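Side-chain contacts in ditrans,polycis-undecaprenyl-diphosphate synthase ((2E,6E)-farnesyl-diphosphate specific) (Acinetobacter baumannii, PDB 6ACS), which probably catalyses the magnesium-dependent addition of eight isopentenyl diphosphate units to farnesyl diphosphate, giving undecaprenyl diphosphate for cell-wall synthesis: residues E83-Q88 against I97-I102; L76-L81 against S110-L115; T132-Y137 against S194-W199; N40-I45 against L57-F62; K148-A153 against V166-K171. All coordinates share one frame; numbering follows the deposited sequence.

Contact 1 (E83-Q88 against I97-I102); sequences ETIHEQ and IALRFI
Ile85 of helix 71-95 packs on Leu99 and Phe101 of strand 97-102, where the helix lies against the edge strand of the central parallel sheet. The contact is wholly apolar and buried. Ile85 and Phe101 approach from opposite directions, one from the helix and one from the sheet. Ile85 CD1 does most of the touching: it lies 3.7 Å from both Phe101 CE2 and Phe101 CZ. Behind it, Ile85 CG1 is 4.0 Å from Phe101 CZ. The branch thus meets the far end of the ring and not its base, and it comes in obliquely. Ile85 chi1 is -64°, which sets CG1 beside the backbone N and turns CG2 to the other side. That second branch reaches Leu99, with Ile85 CG2 4.4 Å from Leu99 CD2. One isoleucine therefore spans two alternate residues, Leu99 and Phe101, on one face of the strand. The closest backbones, at Ile85 CA and Leu99 CA, are 9.2 Å apart, so side chains alone fill the gap. Helix 71-95 is the connection of a beta-alpha-beta crossover. It links the parallel strands 56-61 and 97-102, between which strand 129-134 is inserted. Strand 97-102 uses Ala98, Arg100 and Ile102 to pair with strand 129-134. On its outer edge, the backbone N atoms of Leu99 and Phe101 donate to Thr123 OG1 and Glu120 OE2 of helix 110-123. The same helix packs on Ile85, Leu99 and Phe101 through Ala119 and Met116.

Contact 2 (L76-L81 against S110-L115); sequences LLMKLL and SHLVAL
Met78 and Leu81 of helix 71-95 meet Leu112 of helix 110-123, and two kinds of apolar contact result. The first is sulfur against methyl. Met78 SD lies 3.5 Å from Leu112 CD2, a snug approach. Met78 CE follows at 4.1 Å from the same Leu112 CD2. The chain of Met78 is bent at chi2 (-75°) and again at chi3 (90°), and its thioether end bears on Leu112 while its CB leaves the helix to one side. The second kind is methyl against methyl. Leu81 CD2 rests 3.8 Å from Leu112 CD2 and 3.9 Å from Leu112 CD1, lying across both branches of the fork. Each of the two helix 71-95 side chains crosses Leu112 at about a right angle. The residues are one helical turn apart, so both reach the same leucine from successive turns. The packing joins two helices that both pack on edge strand 97-102. Leu81 also packs on Val135, and Met78 on Pro109. A bound glycerol, probably from the crystallisation liquor, lies about 5 Å from the Met78 side chain. With no hydrogen bond across it, the contact depends on shape and burial of hydrocarbon and sulfur, not on directed polar bonds.

Contact 3 (T132-Y137 against S194-W199); sequences TIAVSY and SNFLLW
Tyr137 and Phe196 meet with their side chains crossing at about a right angle, beyond the C-terminal end of strand 129-134 of the parallel sheet. Phe196 leads into an inverse gamma turn centred on Leu197. Tyr137 CG is anti to the backbone N (chi1 177°), and the ring reaches across to the 194-199 loop. Tyr137 CE2 is 4.0 Å from Phe196 CD1, and the approach to the Phe196 ring is oblique. The backbone of Phe196 lies at the edge of the tyrosine ring, with its carbonyl C in the plane of that ring. Ala134 meets the Phe196 ring at its edge, Ala134 CB being 4.0 Å from Phe196 CE1. Leu197 folds back on its neighbour, and its CG sits 3.6 Å above the centre of the Phe196 ring. A methyl of Leu197 also reaches the tyrosine hydroxyl, at 3.5 Å from Leu197 CD2 to Tyr137 OH. That hydroxyl is hydrogen-bonded to Asp142. Ser194, a predicted substrate-binding residue, precedes the packed residues and bonds to Arg186. A water donates to Tyr137 O at 3.2 Å and accepts a weak bond from Asn195 ND2 at 3.4 Å.

Contact 4 (N40-I45 against L57-F62); sequences NVLDPI and LTVFAF
Leu42 and Ile45 of helix 42-52 lie over Val59 and Leu57 of strand 56-61, the helix running against the strand direction, with Leu42 CA 9.2 Å from Val59 CA. Leu42 and Val59 reach toward each other tip to tip. Their branches pair off: Leu42 CD1 is 4.0 Å from Val59 CG1, and Leu42 CD2 is 4.1 Å from Val59 CG2. With chi1 at -172°, the Leu42 fork swings out opposite its own amide nitrogen, toward the strand. Leu57 CD2 faces both helix residues, 4.4 Å from Leu42 CD1 and from Ile45 CG2. Helix 42-52 links the neighbouring parallel strands 12-17 and 56-61 as a beta-alpha-beta crossover. At the start of the helix, Asn40 OD1 accepts weak capping bonds from the backbone N atoms of Leu42 and Asp43. Asp43 turns to helix 71-95, where its OD1 forms a salt bridge with Arg91 NH2 and accepts a hydrogen bond from Gln88 NE2. Ile45 also packs on Phe221 of helix 218-235. Polar bonds thus hold the N-terminal end of the helix and link it to helix 71-95, while across the contact with the strand only branched hydrocarbon meets.

Contact 5 (K148-A153 against V166-K171); sequences KQVAQA and VDLFAK
Val150 of helix 139-155 meets two consecutive residues, Leu168 and Phe169, of the short helix 166-170. One methyl group makes both contacts. Val150 CG2 is 4.3 Å from Leu168 CD2 and 4.4 Å from Phe169 CD1, and it comes to the phenylalanine ring obliquely. The CB of Val150 points toward the short helix. Leu168 and Phe169 leave their helix to the side, and their ends reach the same Val150 methyl from directions about a right angle apart. With chi1 of -172° for Leu168 and -175° for Phe169, both side chains extend opposite their own backbone N, and this brings their ends to Val150. The distances are long and the shared area is small, so this is light packing. The backbones come within 7.3 Å, from Val150 CA to Phe169 CA. Further out, Ile164 and Tyr172 of the flanking loops also pack on Val150. Phe169 lies on Ala146 and Ala147 of helix 139-155, and meets the ring of Trp199 with the planes at about 55°. Phe169 also touches Ala147 of the second subunit, and Gln152 NE2 bonds to Asp162 OD1 there. The two helices follow one another in the chain after strand 129-134 and pack against the second subunit, as part of the homodimer interface of this synthase.

Overall arrangement
Contacts 1, 3 and 4 share the parallel sheet through neighbouring strands 97-102, 129-134 and 56-61. Contact 2 extends contact 1 along helix 71-95: Ile85 CD1 is 4.0 Å from Leu112 CD1, and the centres are 11 Å apart. Gln88 NE2 reaches Asp43 OD1 at 2.9 Å, joining contacts 1 and 4 outside the sheet. Contact 3 is nearest the chain centre and holds Ser194, a predicted substrate-binding residue; its Phe196 side chain is about 10 Å from that of Asp18 and about 7 Å from Arg186's. The contact 4 strand leads to Phe62, which packs on Asp18. Contact 5 lies about 30 Å from contact 4 between centres. It touches contact 3 through Trp199, and both meet the second subunit.

Contact 1 (E83-Q88 against I97-I102)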
# COMPACT_ATOMS: atom_id res chain seq x y z
N GLU B 83 3.08 14.29 27.39
CA GLU B 83 3.49 15.68 27.54
C GLU B 83 3.37 16.43 26.22
O GLU B 83 3.02 17.61 26.20
CB GLU B 83 4.93 15.74 28.06
CG GLU B 83 5.24 17.00 28.84
CD GLU B 83 5.49 16.71 30.30
OE1 GLU B 83 6.03 15.62 30.61
OE2 GLU B 83 5.14 17.56 31.14
N THR B 84 3.65 15.75 25.10
CA THR B 84 3.55 16.40 23.80
C THR B 84 2.10 16.69 23.43
O THR B 84 1.80 17.76 22.88
CB THR B 84 4.23 15.52 22.75
OG1 THR B 84 5.59 15.26 23.16
CG2 THR B 84 4.22 16.20 21.39
N ILE B 85 1.19 15.77 23.72
CA ILE B 85 -0.23 16.05 23.50
C ILE B 85 -0.66 17.27 24.31
O ILE B 85 -1.35 18.17 23.80
CB ILE B 85 -1.08 14.81 23.84
CG1 ILE B 85 -0.74 13.64 22.91
CG2 ILE B 85 -2.56 15.14 23.77
CD1 ILE B 85 -1.38 12.35 23.31
N HIS B 86 -0.25 17.31 25.58
CA HIS B 86 -0.56 18.46 26.43
C HIS B 86 -0.04 19.75 25.80
O HIS B 86 -0.76 20.75 25.73
CB HIS B 86 0.05 18.29 27.82
CG HIS B 86 -0.74 17.40 28.73
ND1 HIS B 86 -2.08 17.60 29.00
CD2 HIS B 86 -0.37 16.32 29.46
CE1 HIS B 86 -2.50 16.67 29.84
NE2 HIS B 86 -1.49 15.88 30.13
N GLU B 87 1.21 19.72 25.32
CA GLU B 87 1.83 20.92 24.76
C GLU B 87 1.16 21.35 23.45
O GLU B 87 1.13 22.54 23.14
CB GLU B 87 3.32 20.65 24.53
CG GLU B 87 4.11 21.78 23.89
CD GLU B 87 5.61 21.48 23.80
OE1 GLU B 87 6.04 20.44 24.35
OE2 GLU B 87 6.35 22.27 23.18
N GLN B 88 0.60 20.40 22.70
CA GLN B 88 0.04 20.71 21.40
C GLN B 88 -1.41 21.20 21.44
O GLN B 88 -1.83 21.92 20.52
CB GLN B 88 0.15 19.50 20.47
CG GLN B 88 1.58 19.22 20.01
CD GLN B 88 2.13 20.32 19.12
OE1 GLN B 88 1.40 20.95 18.36
NE2 GLN B 88 3.44 20.56 19.22
N ILE B 97 -7.15 23.28 14.27
CA ILE B 97 -6.78 21.91 13.88
C ILE B 97 -7.46 20.94 14.83
O ILE B 97 -7.44 21.14 16.04
CB ILE B 97 -5.27 21.69 13.93
CG1 ILE B 97 -4.54 22.64 12.99
CG2 ILE B 97 -4.92 20.22 13.57
CD1 ILE B 97 -3.07 22.68 13.27
N ALA B 98 -8.05 19.89 14.27
CA ALA B 98 -8.63 18.80 15.06
C ALA B 98 -7.58 17.71 15.24
O ALA B 98 -6.96 17.28 14.27
CB ALA B 98 -9.87 18.23 14.38
N LEU B 99 -7.41 17.25 16.47
CA LEU B 99 -6.48 16.17 16.77
C LEU B 99 -7.19 14.83 16.77
O LEU B 99 -8.29 14.69 17.32
CB LEU B 99 -5.82 16.42 18.13
CG LEU B 99 -4.58 15.62 18.51
CD1 LEU B 99 -3.54 15.68 17.40
CD2 LEU B 99 -4.02 16.17 19.80
N ARG B 100 -6.55 13.82 16.18
CA ARG B 100 -7.08 12.47 16.12
C ARG B 100 -5.95 11.48 16.38
O ARG B 100 -4.78 11.78 16.13
CB ARG B 100 -7.73 12.22 14.75
CG ARG B 100 -8.52 10.94 14.67
CD ARG B 100 -9.13 10.71 13.28
NE ARG B 100 -10.09 11.75 12.89
CZ ARG B 100 -10.98 11.60 11.92
NH1 ARG B 100 -11.04 10.47 11.24
NH2 ARG B 100 -11.81 12.60 11.63
N PHE B 101 -6.30 10.31 16.90
CA PHE B 101 -5.32 9.26 17.12
C PHE B 101 -5.81 7.98 16.45
O PHE B 101 -7.01 7.69 16.49
CB PHE B 101 -5.08 9.04 18.61
CG PHE B 101 -4.64 10.28 19.32
CD1 PHE B 101 -5.59 11.14 19.87
CD2 PHE B 101 -3.30 10.62 19.37
CE1 PHE B 101 -5.19 12.31 20.50
CE2 PHE B 101 -2.89 11.81 20.00
CZ PHE B 101 -3.84 12.64 20.56
N ILE B 102 -4.90 7.26 15.80
CA ILE B 102 -5.25 5.96 15.25
C ILE B 102 -4.29 4.92 15.80
O ILE B 102 -3.16 5.23 16.19
CB ILE B 102 -5.24 5.91 13.71
CG1 ILE B 102 -3.86 6.34 13.20
CG2 ILE B 102 -6.37 6.79 13.14
CD1 ILE B 102 -3.74 6.32 11.67

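Contact 2 (L76-L81 against S110-L115)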
# COMPACT_ATOMS: atom_id res chain seq x y z
N LEU B 76 9.04 5.83 29.27
CA LEU B 76 9.52 7.15 28.90
C LEU B 76 8.85 7.64 27.62
O LEU B 76 8.46 8.81 27.52
CB LEU B 76 11.04 7.15 28.72
CG LEU B 76 11.93 6.94 29.93
CD1 LEU B 76 13.39 7.11 29.52
CD2 LEU B 76 11.56 7.92 31.04
N LEU B 77 8.72 6.76 26.62
CA LEU B 77 8.09 7.16 25.37
C LEU B 77 6.64 7.54 25.58
O LEU B 77 6.16 8.53 25.01
CB LEU B 77 8.21 6.04 24.34
CG LEU B 77 9.61 5.78 23.79
CD1 LEU B 77 9.66 4.46 23.04
CD2 LEU B 77 10.02 6.94 22.88
N MET B 78 5.93 6.79 26.42
CA MET B 78 4.53 7.11 26.71
C MET B 78 4.41 8.45 27.42
O MET B 78 3.53 9.25 27.10
CB MET B 78 3.92 6.02 27.59
CG MET B 78 3.80 4.66 26.93
SD MET B 78 2.46 4.57 25.75
CE MET B 78 3.25 5.07 24.22
N LYS B 79 5.28 8.70 28.40
CA LYS B 79 5.26 9.99 29.09
C LYS B 79 5.57 11.13 28.12
O LYS B 79 4.96 12.20 28.20
CB LYS B 79 6.25 9.97 30.25
CG LYS B 79 6.22 11.25 31.07
CD LYS B 79 4.82 11.48 31.63
CE LYS B 79 4.55 12.95 31.90
NZ LYS B 79 3.22 13.16 32.55
N LEU B 80 6.51 10.91 27.21
CA LEU B 80 6.84 11.95 26.24
C LEU B 80 5.64 12.24 25.35
O LEU B 80 5.33 13.40 25.08
CB LEU B 80 8.05 11.52 25.41
CG LEU B 80 8.71 12.59 24.56
CD1 LEU B 80 9.09 13.80 25.41
CD2 LEU B 80 9.93 12.00 23.88
N LEU B 81 4.95 11.19 24.91
CA LEU B 81 3.75 11.37 24.10
C LEU B 81 2.69 12.15 24.86
O LEU B 81 2.08 13.08 24.32
CB LEU B 81 3.22 10.00 23.67
CG LEU B 81 1.92 9.97 22.87
CD1 LEU B 81 2.09 10.73 21.57
CD2 LEU B 81 1.50 8.53 22.60
N SER B 110 -4.07 3.64 30.77
CA SER B 110 -5.38 4.27 30.83
C SER B 110 -5.28 5.79 30.83
O SER B 110 -6.16 6.47 30.28
CB SER B 110 -6.15 3.77 32.05
OG SER B 110 -5.41 3.95 33.24
N HIS B 111 -4.23 6.35 31.44
CA HIS B 111 -4.09 7.80 31.48
C HIS B 111 -3.83 8.36 30.08
O HIS B 111 -4.35 9.43 29.72
CB HIS B 111 -2.96 8.20 32.42
CG HIS B 111 -2.89 9.67 32.70
ND1 HIS B 111 -3.78 10.30 33.55
CD2 HIS B 111 -2.06 10.63 32.23
CE1 HIS B 111 -3.48 11.59 33.60
NE2 HIS B 111 -2.45 11.81 32.81
N LEU B 112 -3.05 7.64 29.27
CA LEU B 112 -2.83 8.06 27.89
C LEU B 112 -4.11 7.96 27.07
O LEU B 112 -4.39 8.83 26.24
CB LEU B 112 -1.73 7.21 27.24
CG LEU B 112 -1.50 7.46 25.74
CD1 LEU B 112 -1.16 8.91 25.43
CD2 LEU B 112 -0.43 6.53 25.20
N VAL B 113 -4.89 6.90 27.28
CA VAL B 113 -6.16 6.76 26.56
C VAL B 113 -7.09 7.91 26.91
O VAL B 113 -7.71 8.52 26.02
CB VAL B 113 -6.81 5.40 26.87
CG1 VAL B 113 -8.15 5.30 26.16
CG2 VAL B 113 -5.88 4.27 26.46
N ALA B 114 -7.19 8.23 28.20
CA ALA B 114 -8.04 9.35 28.62
C ALA B 114 -7.56 10.66 28.02
O ALA B 114 -8.37 11.49 27.60
CB ALA B 114 -8.09 9.42 30.15
N LEU B 115 -6.23 10.85 27.97
CA LEU B 115 -5.70 12.08 27.39
C LEU B 115 -6.00 12.16 25.89
O LEU B 115 -6.33 13.24 25.39
CB LEU B 115 -4.20 12.15 27.64
CG LEU B 115 -3.46 13.38 27.10
CD1 LEU B 115 -4.13 14.67 27.57
CD2 LEU B 115 -2.01 13.33 27.53

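Contact 3 (T132-Y137 against S194-W199)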
# COMPACT_ATOMS: atom_id res chain seq x y z
N THR B 132 -3.56 13.72 12.57
CA THR B 132 -3.71 12.39 13.16
C THR B 132 -2.34 11.86 13.57
O THR B 132 -1.40 11.86 12.77
CB THR B 132 -4.37 11.43 12.17
OG1 THR B 132 -5.69 11.92 11.86
CG2 THR B 132 -4.49 10.02 12.80
N ILE B 133 -2.25 11.41 14.82
CA ILE B 133 -1.05 10.78 15.37
C ILE B 133 -1.32 9.29 15.47
O ILE B 133 -2.28 8.86 16.13
CB ILE B 133 -0.67 11.36 16.74
CG1 ILE B 133 -0.68 12.90 16.72
CG2 ILE B 133 0.65 10.77 17.22
CD1 ILE B 133 0.25 13.53 15.73
N ALA B 134 -0.49 8.49 14.80
CA ALA B 134 -0.61 7.04 14.82
C ALA B 134 0.19 6.52 16.00
O ALA B 134 1.40 6.73 16.07
CB ALA B 134 -0.13 6.45 13.49
N VAL B 135 -0.49 5.86 16.94
CA VAL B 135 0.11 5.35 18.16
C VAL B 135 -0.24 3.88 18.27
O VAL B 135 -1.42 3.52 18.20
CB VAL B 135 -0.39 6.11 19.40
CG1 VAL B 135 0.26 5.56 20.68
CG2 VAL B 135 -0.18 7.63 19.25
N SER B 136 0.78 3.03 18.45
CA SER B 136 0.58 1.58 18.46
C SER B 136 -0.23 1.16 17.24
O SER B 136 -1.18 0.37 17.33
CB SER B 136 -0.10 1.10 19.75
OG SER B 136 0.75 1.29 20.86
N TYR B 137 0.16 1.71 16.09
CA TYR B 137 -0.56 1.55 14.84
C TYR B 137 0.25 0.68 13.87
O TYR B 137 1.48 0.78 13.82
CB TYR B 137 -0.83 2.92 14.19
CG TYR B 137 -1.49 2.76 12.85
CD1 TYR B 137 -2.87 2.67 12.76
CD2 TYR B 137 -0.73 2.66 11.69
CE1 TYR B 137 -3.49 2.48 11.54
CE2 TYR B 137 -1.34 2.46 10.45
CZ TYR B 137 -2.72 2.36 10.39
OH TYR B 137 -3.31 2.17 9.17
N SER B 194 6.76 0.23 5.23
CA SER B 194 6.92 -0.35 6.56
C SER B 194 5.59 -0.41 7.33
O SER B 194 5.51 0.00 8.49
CB SER B 194 7.97 0.40 7.36
OG SER B 194 9.24 0.31 6.74
N ASN B 195 4.57 -0.94 6.68
CA ASN B 195 3.33 -1.29 7.39
C ASN B 195 2.68 -0.05 8.01
O ASN B 195 2.13 -0.10 9.11
CB ASN B 195 3.61 -2.34 8.46
CG ASN B 195 2.34 -2.93 9.03
OD1 ASN B 195 1.33 -3.05 8.33
ND2 ASN B 195 2.37 -3.25 10.31
N PHE B 196 2.69 1.06 7.27
CA PHE B 196 1.98 2.23 7.76
C PHE B 196 0.61 2.14 7.08
O PHE B 196 0.00 1.07 7.10
CB PHE B 196 2.83 3.49 7.51
CG PHE B 196 2.24 4.80 8.02
CD1 PHE B 196 1.56 4.88 9.22
CD2 PHE B 196 2.51 5.98 7.34
CE1 PHE B 196 1.04 6.09 9.66
CE2 PHE B 196 2.03 7.21 7.80
CZ PHE B 196 1.29 7.27 8.96
N LEU B 197 0.14 3.20 6.44
CA LEU B 197 -1.23 3.33 5.89
C LEU B 197 -1.48 2.59 4.57
O LEU B 197 -1.73 3.20 3.52
CB LEU B 197 -1.52 4.80 5.69
CG LEU B 197 -1.47 5.68 6.92
CD1 LEU B 197 -1.57 7.15 6.48
CD2 LEU B 197 -2.62 5.30 7.83
N LEU B 198 -1.51 1.26 4.63
CA LEU B 198 -1.56 0.45 3.41
C LEU B 198 -2.84 0.68 2.61
O LEU B 198 -2.81 0.94 1.40
CB LEU B 198 -1.44 -1.03 3.78
CG LEU B 198 -0.21 -1.37 4.62
CD1 LEU B 198 -0.27 -2.85 5.04
CD2 LEU B 198 1.11 -1.06 3.88
N TRP B 199 -4.00 0.57 3.28
CA TRP B 199 -5.26 0.80 2.58
C TRP B 199 -5.36 2.25 2.11
O TRP B 199 -5.73 2.51 0.95
CB TRP B 199 -6.42 0.44 3.52
CG TRP B 199 -7.80 0.62 2.94
CD1 TRP B 199 -8.54 1.78 2.89
CD2 TRP B 199 -8.62 -0.40 2.35
NE1 TRP B 199 -9.76 1.55 2.29
CE2 TRP B 199 -9.84 0.21 1.96
CE3 TRP B 199 -8.45 -1.77 2.11
CZ2 TRP B 199 -10.86 -0.50 1.35
CZ3 TRP B 199 -9.48 -2.46 1.52
CH2 TRP B 199 -10.66 -1.84 1.14
O HOH W 1 3.76 -1.16 12.58

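Contact 4 (N40-I45 against L57-F62)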
# COMPACT_ATOMS: atom_id res chain seq x y z
N ASN B 40 11.33 21.49 17.94
CA ASN B 40 10.21 20.71 17.42
C ASN B 40 10.28 20.71 15.90
O ASN B 40 10.26 21.77 15.27
CB ASN B 40 8.89 21.29 17.92
CG ASN B 40 7.73 20.34 17.73
OD1 ASN B 40 7.71 19.53 16.80
ND2 ASN B 40 6.74 20.43 18.62
N VAL B 41 10.30 19.52 15.30
CA VAL B 41 10.39 19.39 13.84
C VAL B 41 9.01 19.48 13.21
O VAL B 41 8.85 20.02 12.11
CB VAL B 41 11.11 18.08 13.46
CG1 VAL B 41 11.12 17.89 11.95
CG2 VAL B 41 12.53 18.10 13.98
N LEU B 42 7.99 18.92 13.87
CA LEU B 42 6.68 18.78 13.26
C LEU B 42 5.92 20.10 13.18
O LEU B 42 5.14 20.30 12.24
CB LEU B 42 5.86 17.72 14.02
CG LEU B 42 4.51 17.28 13.43
CD1 LEU B 42 4.71 16.78 12.01
CD2 LEU B 42 3.90 16.18 14.28
N ASP B 43 6.12 21.02 14.13
CA ASP B 43 5.29 22.23 14.19
C ASP B 43 5.34 23.07 12.92
O ASP B 43 4.26 23.51 12.46
CB ASP B 43 5.69 23.06 15.41
CG ASP B 43 5.22 22.45 16.71
OD1 ASP B 43 4.36 21.55 16.69
OD2 ASP B 43 5.74 22.88 17.76
N PRO B 44 6.50 23.39 12.33
CA PRO B 44 6.49 24.17 11.08
C PRO B 44 5.80 23.45 9.95
O PRO B 44 5.20 24.10 9.08
CB PRO B 44 7.98 24.37 10.77
CG PRO B 44 8.70 24.08 12.04
CD PRO B 44 7.87 23.10 12.79
N ILE B 45 5.86 22.11 9.95
CA ILE B 45 5.20 21.31 8.92
C ILE B 45 3.69 21.42 9.06
O ILE B 45 2.97 21.63 8.07
CB ILE B 45 5.66 19.84 9.03
CG1 ILE B 45 7.19 19.74 8.94
CG2 ILE B 45 4.91 18.94 8.03
CD1 ILE B 45 7.77 20.31 7.73
N LEU B 57 -3.20 15.73 7.82
CA LEU B 57 -1.80 15.36 7.99
C LEU B 57 -1.76 14.23 9.00
O LEU B 57 -2.27 14.39 10.12
CB LEU B 57 -0.97 16.55 8.48
CG LEU B 57 0.47 16.23 8.88
CD1 LEU B 57 1.27 15.75 7.66
CD2 LEU B 57 1.09 17.47 9.52
N THR B 58 -1.17 13.10 8.62
CA THR B 58 -1.13 11.90 9.47
C THR B 58 0.32 11.47 9.63
O THR B 58 1.02 11.27 8.64
CB THR B 58 -1.97 10.77 8.85
OG1 THR B 58 -3.32 11.23 8.66
CG2 THR B 58 -1.94 9.51 9.73
N VAL B 59 0.78 11.30 10.88
CA VAL B 59 2.20 11.07 11.13
C VAL B 59 2.41 9.81 11.98
O VAL B 59 1.58 9.45 12.82
CB VAL B 59 2.87 12.30 11.79
CG1 VAL B 59 2.64 13.53 10.93
CG2 VAL B 59 2.37 12.49 13.19
N PHE B 60 3.56 9.18 11.75
CA PHE B 60 3.93 7.87 12.29
C PHE B 60 5.38 7.94 12.76
O PHE B 60 6.28 8.11 11.93
CB PHE B 60 3.82 6.82 11.19
CG PHE B 60 4.06 5.40 11.62
CD1 PHE B 60 3.71 4.98 12.89
CD2 PHE B 60 4.62 4.49 10.74
CE1 PHE B 60 3.92 3.65 13.27
CE2 PHE B 60 4.83 3.16 11.11
CZ PHE B 60 4.47 2.75 12.37
N ALA B 61 5.62 7.79 14.05
CA ALA B 61 7.00 7.79 14.54
C ALA B 61 7.61 6.40 14.37
O ALA B 61 7.36 5.49 15.17
CB ALA B 61 7.06 8.24 15.99
N PHE B 62 8.37 6.21 13.30
CA PHE B 62 8.94 4.90 13.01
C PHE B 62 10.09 4.58 13.96
O PHE B 62 10.75 5.47 14.49
CB PHE B 62 9.44 4.83 11.56
CG PHE B 62 9.92 3.46 11.16
CD1 PHE B 62 9.02 2.46 10.83
CD2 PHE B 62 11.28 3.17 11.13
CE1 PHE B 62 9.46 1.20 10.47
CE2 PHE B 62 11.72 1.91 10.76
CZ PHE B 62 10.81 0.92 10.43

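Contact 5 (K148-A153 against V166-K171)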
# COMPACT_ATOMS: atom_id res chain seq x y z
N LYS B 148 -12.25 -7.74 11.70
CA LYS B 148 -12.83 -8.23 12.94
C LYS B 148 -14.17 -7.57 13.20
O LYS B 148 -15.14 -8.23 13.58
CB LYS B 148 -11.88 -7.97 14.11
CG LYS B 148 -12.46 -8.34 15.47
CD LYS B 148 -11.42 -8.21 16.60
CE LYS B 148 -11.17 -6.77 16.99
NZ LYS B 148 -10.49 -6.72 18.32
N GLN B 149 -14.25 -6.24 13.03
CA GLN B 149 -15.51 -5.55 13.28
C GLN B 149 -16.60 -6.02 12.33
O GLN B 149 -17.76 -6.22 12.74
CB GLN B 149 -15.31 -4.05 13.14
CG GLN B 149 -14.43 -3.43 14.18
CD GLN B 149 -14.27 -1.95 13.92
OE1 GLN B 149 -15.26 -1.23 13.85
NE2 GLN B 149 -13.04 -1.50 13.71
N VAL B 150 -16.26 -6.19 11.05
CA VAL B 150 -17.23 -6.69 10.08
C VAL B 150 -17.69 -8.09 10.45
O VAL B 150 -18.90 -8.40 10.44
CB VAL B 150 -16.60 -6.67 8.67
CG1 VAL B 150 -17.48 -7.42 7.70
CG2 VAL B 150 -16.44 -5.23 8.22
N ALA B 151 -16.75 -8.97 10.80
CA ALA B 151 -17.11 -10.33 11.19
C ALA B 151 -17.92 -10.37 12.48
O ALA B 151 -18.79 -11.23 12.64
CB ALA B 151 -15.85 -11.17 11.34
N GLN B 152 -17.63 -9.48 13.43
CA GLN B 152 -18.46 -9.42 14.63
C GLN B 152 -19.89 -9.05 14.26
O GLN B 152 -20.84 -9.61 14.82
CB GLN B 152 -17.89 -8.42 15.63
CG GLN B 152 -16.62 -8.94 16.30
CD GLN B 152 -15.90 -7.87 17.10
OE1 GLN B 152 -15.92 -6.69 16.73
NE2 GLN B 152 -15.26 -8.27 18.19
N ALA B 153 -20.06 -8.11 13.33
CA ALA B 153 -21.41 -7.80 12.88
C ALA B 153 -22.07 -9.01 12.21
O ALA B 153 -23.27 -9.26 12.40
CB ALA B 153 -21.39 -6.59 11.94
N VAL B 166 -15.48 -4.08 -1.26
CA VAL B 166 -14.60 -2.95 -0.94
C VAL B 166 -15.39 -1.81 -0.29
O VAL B 166 -14.93 -1.20 0.69
CB VAL B 166 -13.86 -2.46 -2.19
CG1 VAL B 166 -13.19 -1.11 -1.92
CG2 VAL B 166 -12.83 -3.50 -2.60
N ASP B 167 -16.54 -1.46 -0.85
CA ASP B 167 -17.25 -0.28 -0.36
C ASP B 167 -17.72 -0.47 1.07
O ASP B 167 -17.62 0.45 1.89
CB ASP B 167 -18.44 0.03 -1.27
CG ASP B 167 -18.01 0.61 -2.60
OD1 ASP B 167 -16.87 1.12 -2.70
OD2 ASP B 167 -18.81 0.53 -3.54
N LEU B 168 -18.22 -1.66 1.39
CA LEU B 168 -18.66 -1.92 2.75
C LEU B 168 -17.47 -1.97 3.71
O LEU B 168 -17.51 -1.37 4.80
CB LEU B 168 -19.47 -3.22 2.78
CG LEU B 168 -20.18 -3.55 4.11
CD1 LEU B 168 -21.45 -4.39 3.87
CD2 LEU B 168 -19.24 -4.31 5.06
N PHE B 169 -16.41 -2.68 3.32
CA PHE B 169 -15.25 -2.84 4.19
C PHE B 169 -14.58 -1.51 4.49
O PHE B 169 -14.13 -1.28 5.62
CB PHE B 169 -14.25 -3.79 3.51
CG PHE B 169 -13.06 -4.12 4.37
CD1 PHE B 169 -13.15 -5.08 5.37
CD2 PHE B 169 -11.85 -3.48 4.17
CE1 PHE B 169 -12.04 -5.39 6.16
CE2 PHE B 169 -10.75 -3.77 4.94
CZ PHE B 169 -10.84 -4.74 5.93
N ALA B 170 -14.56 -0.60 3.51
CA ALA B 170 -13.84 0.66 3.67
C ALA B 170 -14.33 1.46 4.87
O ALA B 170 -13.56 2.23 5.46
CB ALA B 170 -13.96 1.47 2.38
N LYS B 171 -15.61 1.29 5.26
CA LYS B 171 -16.18 2.09 6.34
C LYS B 171 -15.66 1.68 7.71
O LYS B 171 -15.96 2.37 8.69
CB LYS B 171 -17.70 2.03 6.31
CG LYS B 171 -18.33 2.58 5.03
CD LYS B 171 -17.98 4.06 4.87
CE LYS B 171 -18.75 4.70 3.73
NZ LYS B 171 -18.18 6.03 3.37